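Local coordinates for mandelate racemase/muconate lactonizing enzyme family protein (Bradyrhizobium sp. ORS 278, PDB 3TOY) that belongs to the mandelate racemase/muconate lactonizing enzyme family, whose members join an N-terminal alpha+beta domain to a modified TIM barrel, and binds calcium, at residues 289-294 against 314-319; 159-164 against 340-345. All blocks are in the same frame, centred on the assembly; numbering follows the deposited sequence.

How the interactions relate
Interactions 1 and 2 belong to the same curled sheet, the wall of the barrel, with their centres about 17 Å apart. Along the chain, interaction 1 is nested within the long loop that interaction 2 closes. They meet through Met292, whose CE lies 3.7 Å from Glu341 OE1 and 3.9 Å from Tyr160 OH. Met292 also packs on Glu271, a ligand of bound calcium together with Asp219 and Glu245, while the Glu341 side chain comes within about 5 Å of a calcium ion. Pro317 of interaction 1 contributes to the pocket of an O-acetaldehydyl-hexaethylene glycol molecule.

Interaction 1: 289-294 against 314-319; sequences DFIMPD and ASIPMS
Ile291 bridges to Met318 through two backbone hydrogen bonds: its N donates to Pro317 O (3.1 Å) and its O accepts from Ser319 N (2.8 Å), both nearly straight. Further along, Met292 CA comes within 3.1 Å of Ser319 O in a CA-H...O contact. Apolar side chains fill in around this bridge. Ile316 sets its CG1 opposite the carbonyl carbon (chi1 -67°), which directs CG2 over the 290-291 peptide, where it meets Ile291 CG1 at 3.7 Å with the two side chains crossing at about a right angle. The extended Met318 chain lies across Ile291 and ends with CE against Pro293 CG (3.8 Å). Phe290 instead meets the pyrrolidine of Pro317, CD1 to CG 3.6 Å, in an oblique approach. A water donates to both Asp289 O (2.7 Å) and Ser315 O (3.2 Å), joining the two segments near their starts.

Helix 300-314 packs on Ile291 and Met318, and helix 275-285 on Ile291, Pro293 and Ile316. The Asp289 carboxylate forms a salt bridge with Arg260 through OD1 and accepts from Ile267 N through OD2; Ser319 OG is hydrogen-bonded to Phe339 N. A Schellman motif at Ser315 ends helix 300-314 and leads the chain back to the sheet, in a connection like the beta-alpha-beta crossovers repeated round a TIM-type barrel, although 316-319 forms just a single bridge here.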
loop_
_atom_site.group_PDB
_atom_site.type_symbol
_atom_site.label_atom_id
_atom_site.label_comp_id
_atom_site.label_asym_id
_atom_site.label_seq_id
_atom_site.Cartn_x
_atom_site.Cartn_y
_atom_site.Cartn_z
ATOM N N ASP A 289 -5.764 -19.376 -2.418
ATOM C CA ASP A 289 -7.057 -19.306 -1.761
ATOM C C ASP A 289 -7.243 -20.430 -0.804
ATOM O O ASP A 289 -7.880 -20.243 0.228
ATOM C CB ASP A 289 -8.186 -19.373 -2.801
ATOM C CG ASP A 289 -8.090 -18.238 -3.789
ATOM O OD1 ASP A 289 -8.277 -17.089 -3.348
ATOM O OD2 ASP A 289 -7.795 -18.462 -4.975
ATOM N N PHE A 290 -6.712 -21.600 -1.178
ATOM C CA PHE A 290 -6.804 -22.814 -0.373
ATOM C C PHE A 290 -5.355 -23.261 -0.111
ATOM O O PHE A 290 -4.445 -22.921 -0.882
ATOM C CB PHE A 290 -7.463 -23.945 -1.196
ATOM C CG PHE A 290 -8.910 -23.676 -1.615
ATOM C CD1 PHE A 290 -9.700 -22.754 -0.940
ATOM C CD2 PHE A 290 -9.476 -24.399 -2.659
ATOM C CE1 PHE A 290 -11.023 -22.557 -1.330
ATOM C CE2 PHE A 290 -10.803 -24.209 -3.040
ATOM C CZ PHE A 290 -11.567 -23.301 -2.363
ATOM N N ILE A 291 -5.140 -24.084 0.921
ATOM C CA ILE A 291 -3.834 -24.721 1.093
ATOM C C ILE A 291 -4.053 -26.210 1.363
ATOM O O ILE A 291 -5.105 -26.594 1.849
ATOM C CB ILE A 291 -2.969 -24.121 2.271
ATOM C CG1 ILE A 291 -3.708 -24.203 3.611
ATOM C CG2 ILE A 291 -2.523 -22.649 1.913
ATOM C CD1 ILE A 291 -2.849 -23.770 4.778
ATOM N N MET A 292 -3.031 -26.997 1.065
ATOM C CA MET A 292 -3.026 -28.432 1.361
ATOM C C MET A 292 -1.626 -28.879 1.798
ATOM O O MET A 292 -0.843 -29.400 0.982
ATOM C CB MET A 292 -3.491 -29.242 0.136
ATOM C CG MET A 292 -2.822 -28.900 -1.187
ATOM S SD MET A 292 -3.564 -29.807 -2.580
ATOM C CE MET A 292 -2.791 -31.455 -2.387
ATOM N N PRO A 293 -1.288 -28.645 3.072
ATOM C CA PRO A 293 0.036 -29.060 3.532
ATOM C C PRO A 293 0.207 -30.586 3.410
ATOM O O PRO A 293 -0.785 -31.319 3.424
ATOM C CB PRO A 293 0.060 -28.639 5.001
ATOM C CG PRO A 293 -1.055 -27.620 5.150
ATOM C CD PRO A 293 -2.080 -27.979 4.128
ATOM N N ASP A 294 1.458 -31.007 3.249
ATOM C CA ASP A 294 1.876 -32.412 3.295
ATOM C C ASP A 294 2.487 -32.635 4.671
ATOM O O ASP A 294 3.401 -31.903 5.091
ATOM C CB ASP A 294 2.937 -32.629 2.205
ATOM C CG ASP A 294 3.342 -34.097 2.047
ATOM O OD1 ASP A 294 3.465 -34.805 3.082
ATOM O OD2 ASP A 294 3.534 -34.515 0.887
ATOM N N ALA A 314 -6.234 -16.700 8.526
ATOM C CA ALA A 314 -6.257 -16.192 7.153
ATOM C C ALA A 314 -7.545 -16.535 6.414
ATOM O O ALA A 314 -7.697 -16.131 5.251
ATOM C CB ALA A 314 -5.082 -16.735 6.368
ATOM N N SER A 315 -8.428 -17.302 7.052
ATOM C CA SER A 315 -9.664 -17.846 6.442
ATOM C C SER A 315 -9.382 -18.652 5.164
ATOM O O SER A 315 -9.950 -18.393 4.102
ATOM C CB SER A 315 -10.716 -16.752 6.185
ATOM O OG SER A 315 -10.966 -16.042 7.391
ATOM N N ILE A 316 -8.456 -19.600 5.280
ATOM C CA ILE A 316 -8.016 -20.412 4.154
ATOM C C ILE A 316 -8.435 -21.858 4.400
ATOM O O ILE A 316 -7.950 -22.513 5.339
ATOM C CB ILE A 316 -6.492 -20.335 3.967
ATOM C CG1 ILE A 316 -6.109 -18.912 3.533
ATOM C CG2 ILE A 316 -6.011 -21.353 2.892
ATOM C CD1 ILE A 316 -4.619 -18.722 3.340
ATOM N N PRO A 317 -9.369 -22.355 3.589
ATOM C CA PRO A 317 -9.728 -23.770 3.721
ATOM C C PRO A 317 -8.480 -24.630 3.565
ATOM O O PRO A 317 -7.722 -24.451 2.621
ATOM C CB PRO A 317 -10.643 -23.999 2.521
ATOM C CG PRO A 317 -11.297 -22.634 2.326
ATOM C CD PRO A 317 -10.142 -21.682 2.526
ATOM N N MET A 318 -8.321 -25.596 4.461
ATOM C CA MET A 318 -7.095 -26.390 4.539
ATOM C C MET A 318 -7.396 -27.869 4.289
ATOM O O MET A 318 -8.183 -28.465 5.015
ATOM C CB MET A 318 -6.489 -26.207 5.929
ATOM C CG MET A 318 -5.167 -26.911 6.170
ATOM S SD MET A 318 -4.406 -26.114 7.615
ATOM C CE MET A 318 -3.263 -27.385 8.221
ATOM N N SER A 319 -6.755 -28.424 3.257
ATOM C CA SER A 319 -6.881 -29.826 2.879
ATOM C C SER A 319 -5.556 -30.539 3.165
ATOM O O SER A 319 -4.608 -29.906 3.631
ATOM C CB SER A 319 -7.231 -29.902 1.389
ATOM O OG SER A 319 -8.530 -29.373 1.166
HETATM O O HOH W 1 -9.837 -18.459 0.926
#

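Interaction 2: 159-164 against 340-345; sequences AYDSYG and LEVLDF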
loop_
_atom_site.group_PDB
_atom_site.type_symbol
_atom_site.label_atom_id
_atom_site.label_comp_id
_atom_site.label_asym_id
_atom_site.label_seq_id
_atom_site.Cartn_x
_atom_site.Cartn_y
_atom_site.Cartn_z
ATOM N N ALA A 159 -13.643 -36.659 1.217
ATOM C CA ALA A 159 -12.461 -37.061 0.498
ATOM C C ALA A 159 -12.638 -36.897 -1.003
ATOM O O ALA A 159 -13.769 -36.886 -1.524
ATOM C CB ALA A 159 -12.115 -38.532 0.830
ATOM N N TYR A 160 -11.521 -36.781 -1.707
ATOM C CA TYR A 160 -11.573 -36.874 -3.151
ATOM C C TYR A 160 -10.562 -37.878 -3.637
ATOM O O TYR A 160 -9.540 -38.127 -2.993
ATOM C CB TYR A 160 -11.339 -35.527 -3.845
ATOM C CG TYR A 160 -9.957 -34.948 -3.649
ATOM C CD1 TYR A 160 -8.921 -35.245 -4.539
ATOM C CD2 TYR A 160 -9.693 -34.076 -2.593
ATOM C CE1 TYR A 160 -7.655 -34.715 -4.371
ATOM C CE2 TYR A 160 -8.422 -33.552 -2.404
ATOM C CZ TYR A 160 -7.420 -33.862 -3.307
ATOM O OH TYR A 160 -6.184 -33.306 -3.139
ATOM N N ASP A 161 -10.859 -38.441 -4.805
ATOM C CA ASP A 161 -10.034 -39.486 -5.380
ATOM C C ASP A 161 -9.027 -38.875 -6.356
ATOM O O ASP A 161 -9.397 -38.203 -7.320
ATOM C CB ASP A 161 -10.943 -40.504 -6.095
ATOM C CG ASP A 161 -10.353 -41.908 -6.119
ATOM O OD1 ASP A 161 -9.294 -42.144 -5.491
ATOM O OD2 ASP A 161 -10.968 -42.784 -6.770
ATOM N N SER A 162 -7.755 -39.125 -6.103
ATOM C CA SER A 162 -6.704 -38.393 -6.750
ATOM C C SER A 162 -6.049 -39.223 -7.845
ATOM O O SER A 162 -5.409 -40.237 -7.564
ATOM C CB SER A 162 -5.698 -37.944 -5.675
ATOM O OG SER A 162 -4.749 -37.036 -6.190
ATOM N N TYR A 163 -6.197 -38.771 -9.086
ATOM C CA TYR A 163 -5.678 -39.476 -10.246
ATOM C C TYR A 163 -4.575 -38.721 -10.982
ATOM O O TYR A 163 -4.343 -37.530 -10.746
ATOM C CB TYR A 163 -6.820 -39.758 -11.211
ATOM C CG TYR A 163 -7.831 -40.753 -10.673
ATOM C CD1 TYR A 163 -7.649 -42.123 -10.851
ATOM C CD2 TYR A 163 -8.972 -40.327 -10.020
ATOM C CE1 TYR A 163 -8.580 -43.041 -10.367
ATOM C CE2 TYR A 163 -9.907 -41.236 -9.528
ATOM C CZ TYR A 163 -9.704 -42.589 -9.710
ATOM O OH TYR A 163 -10.632 -43.492 -9.229
ATOM N N GLY A 164 -3.889 -39.423 -11.880
ATOM C CA GLY A 164 -2.986 -38.775 -12.814
ATOM C C GLY A 164 -3.842 -38.254 -13.947
ATOM O O GLY A 164 -5.025 -37.989 -13.760
ATOM N N LEU A 340 -9.848 -34.313 2.416
ATOM C CA LEU A 340 -8.761 -35.275 2.570
ATOM C C LEU A 340 -8.476 -35.886 1.188
ATOM O O LEU A 340 -9.404 -36.345 0.496
ATOM C CB LEU A 340 -9.144 -36.346 3.626
ATOM C CG LEU A 340 -8.082 -37.428 3.930
ATOM C CD1 LEU A 340 -8.250 -37.942 5.358
ATOM C CD2 LEU A 340 -8.126 -38.589 2.932
ATOM N N GLU A 341 -7.213 -35.835 0.754
ATOM C CA GLU A 341 -6.805 -36.401 -0.536
ATOM C C GLU A 341 -6.580 -37.908 -0.434
ATOM O O GLU A 341 -5.723 -38.361 0.330
ATOM C CB GLU A 341 -5.478 -35.805 -1.020
ATOM C CG GLU A 341 -5.076 -36.308 -2.426
ATOM C CD GLU A 341 -3.807 -35.663 -2.960
ATOM O OE1 GLU A 341 -2.989 -35.148 -2.152
ATOM O OE2 GLU A 341 -3.635 -35.684 -4.190
ATOM N N VAL A 342 -7.304 -38.676 -1.236
ATOM C CA VAL A 342 -7.083 -40.124 -1.222
ATOM C C VAL A 342 -6.226 -40.530 -2.393
ATOM O O VAL A 342 -6.680 -40.526 -3.540
ATOM C CB VAL A 342 -8.396 -40.916 -1.263
ATOM C CG1 VAL A 342 -8.102 -42.426 -1.387
ATOM C CG2 VAL A 342 -9.227 -40.631 -0.022
ATOM N N LEU A 343 -4.967 -40.827 -2.091
ATOM C CA LEU A 343 -4.036 -41.464 -3.020
ATOM C C LEU A 343 -3.302 -42.499 -2.172
ATOM O O LEU A 343 -2.548 -42.148 -1.270
ATOM C CB LEU A 343 -3.066 -40.438 -3.607
ATOM C CG LEU A 343 -2.041 -40.852 -4.669
ATOM C CD1 LEU A 343 -2.581 -41.906 -5.611
ATOM C CD2 LEU A 343 -1.574 -39.620 -5.442
ATOM N N ASP A 344 -3.538 -43.778 -2.452
ATOM C CA ASP A 344 -3.136 -44.835 -1.530
ATOM C C ASP A 344 -1.828 -45.512 -1.945
ATOM O O ASP A 344 -1.842 -46.512 -2.669
ATOM C CB ASP A 344 -4.268 -45.868 -1.433
ATOM C CG ASP A 344 -4.064 -46.876 -0.311
ATOM O OD1 ASP A 344 -3.134 -46.717 0.504
ATOM O OD2 ASP A 344 -4.863 -47.830 -0.239
ATOM N N PHE A 345 -0.702 -44.976 -1.481
ATOM C CA PHE A 345 0.599 -45.572 -1.784
ATOM C C PHE A 345 0.963 -46.695 -0.813
ATOM O O PHE A 345 1.718 -47.608 -1.169
ATOM C CB PHE A 345 1.729 -44.538 -1.721
ATOM C CG PHE A 345 1.720 -43.527 -2.843
ATOM C CD1 PHE A 345 1.951 -43.916 -4.158
ATOM C CD2 PHE A 345 1.529 -42.177 -2.565
ATOM C CE1 PHE A 345 1.951 -42.979 -5.187
ATOM C CE2 PHE A 345 1.535 -41.224 -3.581
ATOM C CZ PHE A 345 1.750 -41.621 -4.895
#
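Tyr160 and Glu341 lie side by side on one face of the parallel strands 159-162 and 340-342, and main-chain hydrogen bonds form the base of the contact. Tyr160 takes part twice, its N donating to Leu340 O (3.1 Å) and its O accepting from Val342 N (2.9 Å). Ser162 N then donates to Val342 O (3.1 Å). In this register Ala159 and Asp161 share a face with Leu340 and Val342, and Tyr160 and Glu341 lie on the other. The strand axes diverge by 33°.

Among the polar side-chain bonds, Ser162 OG donates to the anti lone pair of Glu341 OE2 at 2.7 Å. The serine hydroxyl stands opposite its own backbone N (chi1 -170°), and the glutamate chain runs extended to meet it. OE2 also forms a salt bridge with Lys188, whose NZ is hydrogen-bonded to Tyr160 OH as well, while OE1 accepts from Ile322 N. The buried carboxylate thus has partners at both oxygens, which would fix its rotation.

Van der Waals and CH-pi contacts complete the fit. The Tyr160 ring lies obliquely across Glu341, with CA of Glu341 over one ring face, 4.0 Å from the centroid, and the phenol end beside the aliphatic part of the chain (OH to Glu341 CG 3.3 Å). On the sheet face that carries Ala159, Asp161, Leu340 and Val342, Ala159 CB touches Val342 CG2 at 3.7 Å.

Strand 157-162 also pairs with strand 186-190, so its bonding to strand 340-342 joins the first and last strands of the TIM-type barrel and closes its wall. Outside this seam, helix 168-181 packs on Asp161 and Tyr163, and helix 324-330 on Leu340.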